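Local coordinates for mandelate racemase/muconate lactonizing enzyme family protein (Azoarcus sp., PDB 2QDE) that belongs to the mandelate racemase/muconate lactonizing enzyme family, pairing an N-terminal capping domain with a barrel domain that holds a barium ion, at residues L139-G142 with A148-E151; E151-V156 with A180-A185; G328-H333 with R339-D344. All blocks are in the same frame, centred on the assembly; numbering follows the deposited sequence.

Contact 1. Residues L139-G142 with A148-E151; sequences LVLG and AVAE
In the beta-alpha-beta unit made of strand 135-140, helix 146-159 and strand 164-167, L141 and G142, at the C-terminal end of strand 135-140, meet V149 in the first turn of the helix. The join is small, burying 124 Å² in all, and is made by van der Waals contact. L141 carries its CG beside the backbone N (chi1 -52°), and its second torsion is extended, which sends CD1 straight out from CA to the helix. There the methyl rests on the backbone as well as on a side chain: L141 CD1 lies 3.4 Å from V149 O and 3.8 Å from V149 CG1. The two side chains meet at a slant rather than lying alongside each other, and the CA atoms of L141 and V149 stand 6.8 Å apart. V149 divides its branches between two neighbours. CG1, anti to its own backbone N (chi1 179°), is the methyl that takes L141, while CG2, lying beside that N, turns to the chain backbone and comes 3.7 Å from G142 O. The valine is thus held by a leucine methyl on one branch and a peptide oxygen on the other. A polar fastening is added by the amide of G142, which is hydrogen-bonded to E152 of the same helix. On the sheet side, L139 and L141 pair through their backbones with K165, and the L141 side chain also packs on V164 and L166 of strand 164-167. Leucine and valine are both buried, whereas G142 lies at the exposed margin. The contact packs the C-terminal end of a strand against the helix that follows it, within a beta-alpha-beta crossover of the kind from which a TIM-type barrel is built.

Contact 2. Residues E151-V156 with A180-A185; sequences EEALAV and AEVRRA
A153 and L154 of helix 146-159 face V182 and A185, one turn apart on helix 172-186, and the four form a light, apolar helix-helix contact. A153 CB points at the second helix and meets V182 CG1 at 4.1 Å. The CA atoms of A153 and V182 are 7.1 Å apart. L154 leaves its helix obliquely and reaches over with both branches: L154 CD2 comes 3.8 Å from A185 O, and L154 CD1 stands 4.4 Å from A185 CB. The alanines at 153 and 185 present only a methyl, which lets the backbones come near each other. Beside this patch, E181 and R184 form a salt bridge along their own helix, with R184 NE 3.3 Å from E181 OE1. The oxygen sits at the edge of the guanidinium, in its plane, although the hydrogen bonds of the pair are weak. From the other side of the helix, R183 hydrogen-bonds the carbonyls of G187, V190 and Y215, tying helix 172-186 to the chain beyond it. Further in, V182 packs on V149 and on L192, so the contact lies between two successive outer helices of the barrel, with strand 192-195 beneath the second.

Contact 3. Residues G328-H333 with R339-D344; sequences GPLHIH and RDIDND
H333, the first residue beyond helix 328-332, is gripped by the returning loop through a hydrogen bond to D344 and through the CG2 methyl of I341, which lies over one face of its ring. The bond runs from H333 NE2 to D344 OD1 at 2.8 Å and is nearly straight (175°). It leaves in the plane of the imidazole but arrives on the anti side of the carboxylate, whose plane is turned 66° from the ring. D344 is itself held from behind: its other oxygen, OD2, accepts the backbone amides of G303 and A346, so three N-H groups fix the carboxylate and hence the acceptor for the histidine. N343 O also lies near the ring edge, 3.6 Å from H333 CE1. The CH-pi contact is as well aimed: I341 CG2 sits 3.6 Å from the centroid of the H333 ring and 13° off its normal. I332 CG2 lies over the opposite face, 3.9 Å above the plane, so the imidazole is sandwiched between two isoleucine methyls while its edge is pinned by the aspartate. The remaining contacts are apolar. The CG1 branch of I341 is extended and carries CD1 past the histidine to the helix, where I341 CD1 meets P329 CB at 4.1 Å and, more distantly, L330 CD2. Near that methyl, P329 O accepts the amide of H333, closing the last turn. The loop thus lies along the end of helix 328-332, whose P329 and L330 rest in turn on F352 of strand 351-353, the next strand in the chain.

How the contacts relate
Contacts 1 and 2 form one continuous packing layer: they share E151 and helix 146-159, and their centres are about 7 Å apart. L141 CD1 lies 3.6 Å from A153 CB, and A150 CB lies 3.5 Å from E181 CG, joining the strand end, first helix and second helix. Contact 3 is centred about 17 Å from contact 1, touching it where H331 NE2 approaches V140 O at 3.8 Å; from contact 2 its nearest atoms are about 6 Å away. The barium ion is bound by D195, N197, E221 and D246, at or just past the C-terminal ends of barrel strands; residues 139-142 end their own strand on that same rim.

Contact 1. Residues L139-G142 with A148-E151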
loop_
_atom_site.group_PDB
_atom_site.type_symbol
_atom_site.label_atom_id
_atom_site.label_comp_id
_atom_site.label_asym_id
_atom_site.label_seq_id
_atom_site.Cartn_x
_atom_site.Cartn_y
_atom_site.Cartn_z
ATOM N N LEU A 139 -34.004 -10.552 18.184
ATOM C CA LEU A 139 -33.735 -10.874 19.587
ATOM C C LEU A 139 -32.694 -11.961 19.812
ATOM O O LEU A 139 -32.594 -12.906 19.027
ATOM C CB LEU A 139 -35.040 -11.296 20.262
ATOM C CG LEU A 139 -35.344 -10.743 21.651
ATOM C CD1 LEU A 139 -35.570 -9.235 21.563
ATOM C CD2 LEU A 139 -36.586 -11.442 22.204
ATOM N N VAL A 140 -31.925 -11.817 20.891
ATOM C CA VAL A 140 -30.899 -12.794 21.261
ATOM C C VAL A 140 -31.565 -13.845 22.149
ATOM O O VAL A 140 -32.336 -13.496 23.037
ATOM C CB VAL A 140 -29.765 -12.148 22.092
ATOM C CG1 VAL A 140 -28.652 -13.164 22.325
ATOM C CG2 VAL A 140 -29.222 -10.932 21.383
ATOM N N LEU A 141 -31.258 -15.120 21.935
ATOM C CA LEU A 141 -31.873 -16.173 22.742
ATOM C C LEU A 141 -31.025 -16.586 23.947
ATOM O O LEU A 141 -29.806 -16.402 23.964
ATOM C CB LEU A 141 -32.162 -17.404 21.875
ATOM C CG LEU A 141 -32.950 -17.167 20.582
ATOM C CD1 LEU A 141 -33.227 -18.511 19.916
ATOM C CD2 LEU A 141 -34.258 -16.446 20.877
ATOM N N GLY A 142 -31.686 -17.149 24.956
ATOM C CA GLY A 142 -30.985 -17.582 26.149
ATOM C C GLY A 142 -30.350 -18.948 25.983
ATOM O O GLY A 142 -30.779 -19.747 25.146
ATOM N N ALA A 148 -34.178 -26.730 23.465
ATOM C CA ALA A 148 -34.890 -25.662 24.164
ATOM C C ALA A 148 -34.686 -24.328 23.449
ATOM O O ALA A 148 -35.634 -23.556 23.252
ATOM C CB ALA A 148 -34.397 -25.559 25.597
ATOM N N VAL A 149 -33.444 -24.060 23.057
ATOM C CA VAL A 149 -33.121 -22.816 22.368
ATOM C C VAL A 149 -33.962 -22.685 21.101
ATOM O O VAL A 149 -34.408 -21.593 20.747
ATOM C CB VAL A 149 -31.616 -22.762 21.998
ATOM C CG1 VAL A 149 -31.303 -21.472 21.262
ATOM C CG2 VAL A 149 -30.766 -22.875 23.260
ATOM N N ALA A 150 -34.187 -23.808 20.428
ATOM C CA ALA A 150 -34.971 -23.815 19.204
ATOM C C ALA A 150 -36.440 -23.509 19.485
ATOM O O ALA A 150 -37.120 -22.895 18.655
ATOM C CB ALA A 150 -34.841 -25.154 18.515
ATOM N N GLU A 151 -36.937 -23.940 20.644
ATOM C CA GLU A 151 -38.333 -23.673 20.999
ATOM C C GLU A 151 -38.522 -22.182 21.284
ATOM O O GLU A 151 -39.563 -21.606 20.953
ATOM C CB GLU A 151 -38.754 -24.495 22.224
ATOM C CG GLU A 151 -38.476 -25.986 22.082
ATOM C CD GLU A 151 -39.131 -26.824 23.170
ATOM O OE1 GLU A 151 -38.988 -26.471 24.372
ATOM O OE2 GLU A 151 -39.784 -27.846 22.827
#

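Contact 2. Residues E151-V156 with A180-A185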
loop_
_atom_site.group_PDB
_atom_site.type_symbol
_atom_site.label_atom_id
_atom_site.label_comp_id
_atom_site.label_asym_id
_atom_site.label_seq_id
_atom_site.Cartn_x
_atom_site.Cartn_y
_atom_site.Cartn_z
ATOM N N GLU A 151 -36.937 -23.940 20.644
ATOM C CA GLU A 151 -38.333 -23.673 20.999
ATOM C C GLU A 151 -38.522 -22.182 21.284
ATOM O O GLU A 151 -39.563 -21.606 20.953
ATOM C CB GLU A 151 -38.754 -24.495 22.224
ATOM C CG GLU A 151 -38.476 -25.986 22.082
ATOM C CD GLU A 151 -39.131 -26.824 23.170
ATOM O OE1 GLU A 151 -38.988 -26.471 24.372
ATOM O OE2 GLU A 151 -39.784 -27.846 22.827
ATOM N N GLU A 152 -37.524 -21.551 21.897
ATOM C CA GLU A 152 -37.624 -20.121 22.171
ATOM C C GLU A 152 -37.527 -19.363 20.849
ATOM O O GLU A 152 -38.122 -18.297 20.686
ATOM C CB GLU A 152 -36.509 -19.659 23.119
ATOM C CG GLU A 152 -36.513 -18.148 23.371
ATOM C CD GLU A 152 -35.531 -17.706 24.444
ATOM O OE1 GLU A 152 -34.630 -18.497 24.807
ATOM O OE2 GLU A 152 -35.659 -16.553 24.917
ATOM N N ALA A 153 -36.778 -19.923 19.903
ATOM C CA ALA A 153 -36.614 -19.309 18.591
ATOM C C ALA A 153 -37.972 -19.209 17.894
ATOM O O ALA A 153 -38.336 -18.160 17.365
ATOM C CB ALA A 153 -35.649 -20.131 17.742
ATOM N N LEU A 154 -38.718 -20.309 17.903
ATOM C CA LEU A 154 -40.034 -20.343 17.288
ATOM C C LEU A 154 -40.996 -19.380 17.982
ATOM O O LEU A 154 -41.783 -18.712 17.324
ATOM C CB LEU A 154 -40.592 -21.768 17.332
ATOM C CG LEU A 154 -39.894 -22.779 16.416
ATOM C CD1 LEU A 154 -40.350 -24.193 16.749
ATOM C CD2 LEU A 154 -40.215 -22.436 14.966
ATOM N N ALA A 155 -40.927 -19.307 19.307
ATOM C CA ALA A 155 -41.795 -18.410 20.071
ATOM C C ALA A 155 -41.498 -16.960 19.690
ATOM O O ALA A 155 -42.410 -16.158 19.492
ATOM C CB ALA A 155 -41.570 -18.608 21.568
ATOM N N VAL A 156 -40.212 -16.637 19.592
ATOM C CA VAL A 156 -39.774 -15.294 19.232
ATOM C C VAL A 156 -40.268 -14.917 17.839
ATOM O O VAL A 156 -40.761 -13.811 17.625
ATOM C CB VAL A 156 -38.235 -15.192 19.260
ATOM C CG1 VAL A 156 -37.784 -13.899 18.601
ATOM C CG2 VAL A 156 -37.746 -15.247 20.703
ATOM N N ALA A 180 -27.311 -26.163 14.381
ATOM C CA ALA A 180 -27.939 -27.216 13.591
ATOM C C ALA A 180 -29.419 -27.330 13.943
ATOM O O ALA A 180 -30.281 -27.281 13.063
ATOM C CB ALA A 180 -27.238 -28.549 13.840
ATOM N N GLU A 181 -29.704 -27.476 15.237
ATOM C CA GLU A 181 -31.078 -27.604 15.720
ATOM C C GLU A 181 -31.939 -26.368 15.445
ATOM O O GLU A 181 -33.030 -26.474 14.876
ATOM C CB GLU A 181 -31.074 -27.913 17.222
ATOM C CG GLU A 181 -32.419 -27.673 17.911
ATOM C CD GLU A 181 -33.494 -28.676 17.508
ATOM O OE1 GLU A 181 -33.277 -29.441 16.538
ATOM O OE2 GLU A 181 -34.565 -28.689 18.164
ATOM N N VAL A 182 -31.458 -25.196 15.848
ATOM C CA VAL A 182 -32.218 -23.972 15.629
ATOM C C VAL A 182 -32.555 -23.767 14.147
ATOM O O VAL A 182 -33.694 -23.425 13.807
ATOM C CB VAL A 182 -31.452 -22.740 16.155
ATOM C CG1 VAL A 182 -32.271 -21.479 15.926
ATOM C CG2 VAL A 182 -31.156 -22.914 17.638
ATOM N N ARG A 183 -31.577 -23.985 13.269
ATOM C CA ARG A 183 -31.788 -23.824 11.827
ATOM C C ARG A 183 -32.886 -24.739 11.292
ATOM O O ARG A 183 -33.713 -24.314 10.480
ATOM C CB ARG A 183 -30.495 -24.124 11.059
ATOM C CG ARG A 183 -30.634 -24.098 9.530
ATOM C CD ARG A 183 -30.159 -22.778 8.939
ATOM N NE ARG A 183 -31.216 -21.782 8.888
ATOM C CZ ARG A 183 -31.024 -20.479 8.697
ATOM N NH1 ARG A 183 -29.800 -19.984 8.538
ATOM N NH2 ARG A 183 -32.069 -19.665 8.662
ATOM N N ARG A 184 -32.877 -25.996 11.731
ATOM C CA ARG A 184 -33.866 -26.973 11.284
ATOM C C ARG A 184 -35.270 -26.538 11.673
ATOM O O ARG A 184 -36.225 -26.730 10.921
ATOM C CB ARG A 184 -33.586 -28.350 11.898
ATOM C CG ARG A 184 -34.593 -29.425 11.474
ATOM C CD ARG A 184 -34.641 -30.587 12.464
ATOM N NE ARG A 184 -35.009 -30.141 13.810
ATOM C CZ ARG A 184 -36.209 -29.677 14.159
ATOM N NH1 ARG A 184 -37.190 -29.596 13.265
ATOM N NH2 ARG A 184 -36.431 -29.274 15.408
ATOM N N ALA A 185 -35.383 -25.945 12.854
ATOM C CA ALA A 185 -36.660 -25.488 13.369
ATOM C C ALA A 185 -37.210 -24.259 12.652
ATOM O O ALA A 185 -38.355 -24.265 12.197
ATOM C CB ALA A 185 -36.539 -25.206 14.867
#

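Contact 3. Residues G328-H333 with R339-D344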
loop_
_atom_site.group_PDB
_atom_site.type_symbol
_atom_site.label_atom_id
_atom_site.label_comp_id
_atom_site.label_asym_id
_atom_site.label_seq_id
_atom_site.Cartn_x
_atom_site.Cartn_y
_atom_site.Cartn_z
ATOM N N GLY A 328 -33.583 -4.535 26.228
ATOM C CA GLY A 328 -33.226 -4.847 27.601
ATOM C C GLY A 328 -34.392 -5.257 28.485
ATOM O O GLY A 328 -34.300 -6.270 29.183
ATOM N N PRO A 329 -35.501 -4.496 28.486
ATOM C CA PRO A 329 -36.677 -4.809 29.306
ATOM C C PRO A 329 -37.257 -6.209 29.090
ATOM O O PRO A 329 -37.732 -6.837 30.039
ATOM C CB PRO A 329 -37.667 -3.709 28.922
ATOM C CG PRO A 329 -36.767 -2.541 28.622
ATOM C CD PRO A 329 -35.691 -3.215 27.782
ATOM N N LEU A 330 -37.226 -6.699 27.853
ATOM C CA LEU A 330 -37.766 -8.026 27.564
ATOM C C LEU A 330 -36.906 -9.129 28.180
ATOM O O LEU A 330 -37.415 -10.185 28.547
ATOM C CB LEU A 330 -37.892 -8.248 26.049
ATOM C CG LEU A 330 -38.743 -7.241 25.266
ATOM C CD1 LEU A 330 -38.835 -7.676 23.805
ATOM C CD2 LEU A 330 -40.131 -7.151 25.870
ATOM N N HIS A 331 -35.602 -8.889 28.290
ATOM C CA HIS A 331 -34.710 -9.882 28.878
ATOM C C HIS A 331 -34.854 -9.858 30.402
ATOM O O HIS A 331 -34.913 -10.905 31.051
ATOM C CB HIS A 331 -33.256 -9.605 28.474
ATOM C CG HIS A 331 -33.017 -9.687 26.996
ATOM N ND1 HIS A 331 -32.401 -8.678 26.285
ATOM C CD2 HIS A 331 -33.314 -10.654 26.095
ATOM C CE1 HIS A 331 -32.330 -9.021 25.010
ATOM N NE2 HIS A 331 -32.876 -10.215 24.866
ATOM N N ILE A 332 -34.923 -8.660 30.974
ATOM C CA ILE A 332 -35.062 -8.540 32.422
ATOM C C ILE A 332 -36.376 -9.145 32.923
ATOM O O ILE A 332 -36.406 -9.839 33.947
ATOM C CB ILE A 332 -34.996 -7.052 32.873
ATOM C CG1 ILE A 332 -33.568 -6.525 32.723
ATOM C CG2 ILE A 332 -35.461 -6.911 34.323
ATOM C CD1 ILE A 332 -33.419 -5.061 33.100
ATOM N N HIS A 333 -37.458 -8.889 32.196
ATOM C CA HIS A 333 -38.771 -9.380 32.596
ATOM C C HIS A 333 -39.208 -10.679 31.920
ATOM O O HIS A 333 -40.374 -11.056 31.979
ATOM C CB HIS A 333 -39.803 -8.277 32.365
ATOM C CG HIS A 333 -39.514 -7.026 33.132
ATOM N ND1 HIS A 333 -39.722 -6.922 34.491
ATOM C CD2 HIS A 333 -38.973 -5.847 32.744
ATOM C CE1 HIS A 333 -39.322 -5.734 34.906
ATOM N NE2 HIS A 333 -38.862 -5.062 33.866
ATOM N N ARG A 339 -46.480 -5.384 27.322
ATOM C CA ARG A 339 -47.742 -5.361 28.057
ATOM C C ARG A 339 -47.608 -6.338 29.224
ATOM O O ARG A 339 -48.317 -6.234 30.221
ATOM C CB ARG A 339 -48.931 -5.744 27.160
ATOM C CG ARG A 339 -48.646 -6.842 26.163
ATOM C CD ARG A 339 -49.928 -7.441 25.585
ATOM N NE ARG A 339 -50.606 -8.281 26.572
ATOM C CZ ARG A 339 -51.589 -9.136 26.288
ATOM N NH1 ARG A 339 -52.022 -9.271 25.038
ATOM N NH2 ARG A 339 -52.136 -9.864 27.260
ATOM N N ASP A 340 -46.670 -7.271 29.107
ATOM C CA ASP A 340 -46.448 -8.242 30.174
ATOM C C ASP A 340 -45.448 -7.753 31.223
ATOM O O ASP A 340 -44.894 -8.558 31.979
ATOM C CB ASP A 340 -45.970 -9.575 29.595
ATOM C CG ASP A 340 -47.057 -10.288 28.809
ATOM O OD1 ASP A 340 -48.258 -10.091 29.139
ATOM O OD2 ASP A 340 -46.714 -11.052 27.876
ATOM N N ILE A 341 -45.222 -6.442 31.279
ATOM C CA ILE A 341 -44.287 -5.879 32.251
ATOM C C ILE A 341 -45.021 -4.943 33.199
ATOM O O ILE A 341 -45.705 -4.016 32.756
ATOM C CB ILE A 341 -43.159 -5.095 31.550
ATOM C CG1 ILE A 341 -42.411 -6.020 30.579
ATOM C CG2 ILE A 341 -42.210 -4.515 32.591
ATOM C CD1 ILE A 341 -41.352 -5.315 29.754
ATOM N N ASP A 342 -44.864 -5.160 34.503
ATOM C CA ASP A 342 -45.558 -4.320 35.476
ATOM C C ASP A 342 -44.732 -3.910 36.689
ATOM O O ASP A 342 -45.242 -3.222 37.575
ATOM C CB ASP A 342 -46.824 -5.037 35.959
ATOM C CG ASP A 342 -46.518 -6.328 36.705
ATOM O OD1 ASP A 342 -45.502 -6.991 36.382
ATOM O OD2 ASP A 342 -47.302 -6.693 37.604
ATOM N N ASN A 343 -43.468 -4.316 36.737
ATOM C CA ASN A 343 -42.631 -3.971 37.877
ATOM C C ASN A 343 -41.237 -3.505 37.460
ATOM O O ASN A 343 -40.238 -3.998 37.972
ATOM C CB ASN A 343 -42.537 -5.180 38.818
ATOM C CG ASN A 343 -41.872 -4.845 40.149
ATOM O OD1 ASN A 343 -40.667 -5.055 40.334
ATOM N ND2 ASN A 343 -42.658 -4.308 41.082
ATOM N N ASP A 344 -41.183 -2.551 36.528
ATOM C CA ASP A 344 -39.916 -2.000 36.036
ATOM C C ASP A 344 -39.706 -0.649 36.718
ATOM O O ASP A 344 -40.680 -0.010 37.122
ATOM C CB ASP A 344 -39.984 -1.795 34.518
ATOM C CG ASP A 344 -38.622 -1.526 33.900
ATOM O OD1 ASP A 344 -37.815 -2.472 33.797
ATOM O OD2 ASP A 344 -38.352 -0.367 33.524
#